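Local atomic coordinates of fatty acid biosynthesis transcriptional regulator (Streptococcus pneumoniae, PDB entry 6JBX), a protein that probably acts as a DNA-binding transcription factor of the MarR family, repressing the fatty acid synthesis pathway together with its co-repressor acyl-ACP. Residues A[76-81]-A[87-92]. Numbering follows the deposited sequence.
Sequences TSLNNL and IERVRS. With nucleotides of chain D.
The guanidinium of Arg89 carries Leu78 on one face, with CB of Leu78 3.5 Å from NH2 of Arg89 and displaced toward the group's rim, while Asn79 OD1 sits at its edge, near the plane. That oxygen lies 2.8 Å from both Arg89 NH1 and Arg89 NH2. It is thus held in a fork of two weak, bent hydrogen bonds, and the amide plane is turned 53° from the guanidinium. Although Asn79 CB heads away from the strand, CG anti to its own carbonyl carbon (chi1 -72°) lets the amide reach back to the arginine, and its ND2 donates to a DNA phosphate. The contact illustrates how a winged helix-turn-helix domain, the DNA-binding unit of MarR proteins, couples its recognition helix, 71-84, to the first strand of the wing, 87-91. Arg89 spans from protein to DNA: its chain, extended from CG to NE, carries Arg89 NE to 2.8 Å from OP1 of DT6 of chain D, a phosphate oxygen lying oblique to the guanidinium, and NH2 gives a weak but fairly straight bond to OP2 of the same phosphate. NH1 also forms a salt bridge with Glu82 of helix 71-84. Deeper in, the strand begins with Ile87 pressed on the helix. Ile87 CD1 meets Leu78 CD2 at 3.6 Å, the two side chains crossing at about a right angle, and Ile87 CG1 rests 3.8 Å from Leu81 CB. Helix 43-54 packs against both leucines through Thr48, with Ile52 adding to the cover over Leu78.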
loop_
_atom_site.group_PDB
_atom_site.type_symbol
_atom_site.label_atom_id
_atom_site.label_comp_id
_atom_site.label_asym_id
_atom_site.label_seq_id
_atom_site.Cartn_x
_atom_site.Cartn_y
_atom_site.Cartn_z
ATOM N N THR A 76 -20.649 1.924 6.975
ATOM C CA THR A 76 -20.240 0.947 7.978
ATOM C C THR A 76 -19.064 1.499 8.789
ATOM O O THR A 76 -19.058 1.425 10.002
ATOM C CB THR A 76 -19.936 -0.406 7.319
ATOM O OG1 THR A 76 -21.210 -0.850 6.831
ATOM C CG2 THR A 76 -19.297 -1.397 8.272
ATOM N N SER A 77 -18.075 2.038 8.103
ATOM C CA SER A 77 -16.895 2.551 8.754
ATOM C C SER A 77 -17.293 3.704 9.687
ATOM O O SER A 77 -16.808 3.776 10.841
ATOM C CB SER A 77 -15.865 2.956 7.732
ATOM O OG SER A 77 -14.669 3.399 8.336
ATOM N N LEU A 78 -18.181 4.587 9.217
ATOM C CA LEU A 78 -18.594 5.717 10.041
ATOM C C LEU A 78 -19.365 5.210 11.272
ATOM O O LEU A 78 -19.165 5.743 12.371
ATOM C CB LEU A 78 -19.450 6.689 9.223
ATOM C CG LEU A 78 -18.761 7.379 8.046
ATOM C CD1 LEU A 78 -19.800 8.103 7.205
ATOM C CD2 LEU A 78 -17.688 8.358 8.499
ATOM N N ASN A 79 -20.191 4.169 11.127
ATOM C CA ASN A 79 -20.920 3.605 12.277
ATOM C C ASN A 79 -19.922 3.126 13.336
ATOM O O ASN A 79 -20.097 3.429 14.517
ATOM C CB ASN A 79 -21.834 2.431 11.889
ATOM C CG ASN A 79 -23.073 2.838 11.113
ATOM O OD1 ASN A 79 -23.369 4.028 10.998
ATOM N ND2 ASN A 79 -23.798 1.854 10.588
ATOM N N ASN A 80 -18.894 2.364 12.926
ATOM C CA ASN A 80 -17.836 1.909 13.867
ATOM C C ASN A 80 -17.122 3.115 14.503
ATOM O O ASN A 80 -16.778 3.108 15.687
ATOM C CB ASN A 80 -16.835 0.956 13.200
ATOM C CG ASN A 80 -17.476 -0.342 12.755
ATOM O OD1 ASN A 80 -18.480 -0.776 13.329
ATOM N ND2 ASN A 80 -16.947 -0.955 11.701
ATOM N N LEU A 81 -16.850 4.132 13.725
ATOM C CA LEU A 81 -16.038 5.254 14.225
ATOM C C LEU A 81 -16.911 6.100 15.174
ATOM O O LEU A 81 -16.439 6.596 16.157
ATOM C CB LEU A 81 -15.532 6.095 13.047
ATOM C CG LEU A 81 -14.356 5.538 12.232
ATOM C CD1 LEU A 81 -14.098 6.384 10.971
ATOM C CD2 LEU A 81 -13.092 5.491 13.084
ATOM N N ILE A 87 -15.839 10.226 15.675
ATOM C CA ILE A 87 -16.515 11.143 14.775
ATOM C C ILE A 87 -17.951 11.397 15.255
ATOM O O ILE A 87 -18.502 10.629 16.058
ATOM C CB ILE A 87 -16.550 10.571 13.352
ATOM C CG1 ILE A 87 -17.497 9.370 13.298
ATOM C CG2 ILE A 87 -15.145 10.246 12.857
ATOM C CD1 ILE A 87 -18.205 9.201 11.998
ATOM N N GLU A 88 -18.551 12.467 14.723
ATOM C CA GLU A 88 -19.969 12.769 14.947
ATOM C C GLU A 88 -20.643 13.040 13.609
ATOM O O GLU A 88 -20.052 13.671 12.720
ATOM C CB GLU A 88 -20.157 13.984 15.854
ATOM C CG GLU A 88 -19.868 13.666 17.313
ATOM C CD GLU A 88 -20.638 14.441 18.377
ATOM O OE1 GLU A 88 -21.534 15.249 18.003
ATOM O OE2 GLU A 88 -20.330 14.234 19.586
ATOM N N ARG A 89 -21.844 12.503 13.478
ATOM C CA ARG A 89 -22.710 12.742 12.324
ATOM C C ARG A 89 -23.684 13.875 12.668
ATOM O O ARG A 89 -24.281 13.847 13.738
ATOM C CB ARG A 89 -23.562 11.517 11.999
ATOM C CG ARG A 89 -22.859 10.387 11.270
ATOM C CD ARG A 89 -23.923 9.321 11.020
ATOM N NE ARG A 89 -23.511 8.322 10.052
ATOM C CZ ARG A 89 -23.093 7.101 10.358
ATOM N NH1 ARG A 89 -22.891 6.757 11.623
ATOM N NH2 ARG A 89 -22.935 6.220 9.382
ATOM N N VAL A 90 -23.883 14.814 11.741
ATOM C CA VAL A 90 -24.812 15.954 11.947
ATOM C C VAL A 90 -25.731 16.083 10.726
ATOM O O VAL A 90 -25.226 16.290 9.594
ATOM C CB VAL A 90 -24.019 17.251 12.187
ATOM C CG1 VAL A 90 -24.896 18.493 12.080
ATOM C CG2 VAL A 90 -23.302 17.206 13.528
ATOM N N ARG A 91 -27.048 15.975 10.952
ATOM C CA ARG A 91 -28.053 16.112 9.857
ATOM C C ARG A 91 -28.024 17.562 9.364
ATOM O O ARG A 91 -27.982 18.502 10.164
ATOM C CB ARG A 91 -29.461 15.706 10.318
ATOM C CG ARG A 91 -29.747 14.206 10.294
ATOM C CD ARG A 91 -30.051 13.665 8.901
ATOM N NE ARG A 91 -29.845 12.217 8.759
ATOM C CZ ARG A 91 -29.963 11.544 7.609
ATOM N NH1 ARG A 91 -30.331 12.186 6.515
ATOM N NH2 ARG A 91 -29.718 10.243 7.542
ATOM N N SER A 92 -27.940 17.717 8.050
ATOM C CA SER A 92 -28.001 19.030 7.407
ATOM C C SER A 92 -29.381 19.645 7.640
ATOM O O SER A 92 -30.393 18.926 7.765
ATOM C CB SER A 92 -27.730 18.934 5.929
ATOM O OG SER A 92 -28.001 20.166 5.275
ATOM P P DT D 6 -25.528 7.407 7.029
ATOM O OP1 DT D 6 -25.679 7.896 8.406
ATOM O OP2 DT D 6 -24.217 7.078 6.418
ATOM O "O5'" DT D 6 -26.461 6.126 6.922
ATOM C "C5'" DT D 6 -27.822 6.209 7.329
ATOM C "C4'" DT D 6 -28.474 4.894 7.000
ATOM O "O4'" DT D 6 -28.415 4.680 5.582
ATOM C "C3'" DT D 6 -27.767 3.689 7.621
ATOM O "O3'" DT D 6 -28.618 3.224 8.647
ATOM C "C2'" DT D 6 -27.680 2.672 6.497
ATOM C "C1'" DT D 6 -28.528 3.296 5.389
ATOM N N1 DT D 6 -28.070 3.011 4.040
ATOM C C2 DT D 6 -28.777 2.091 3.305
ATOM O O2 DT D 6 -29.752 1.503 3.739
ATOM N N3 DT D 6 -28.297 1.880 2.037
ATOM C C4 DT D 6 -27.212 2.491 1.450
ATOM O O4 DT D 6 -26.892 2.198 0.302
ATOM C C5 DT D 6 -26.494 3.416 2.292
ATOM C C7 DT D 6 -25.292 4.109 1.740
ATOM C C6 DT D 6 -26.964 3.643 3.523
#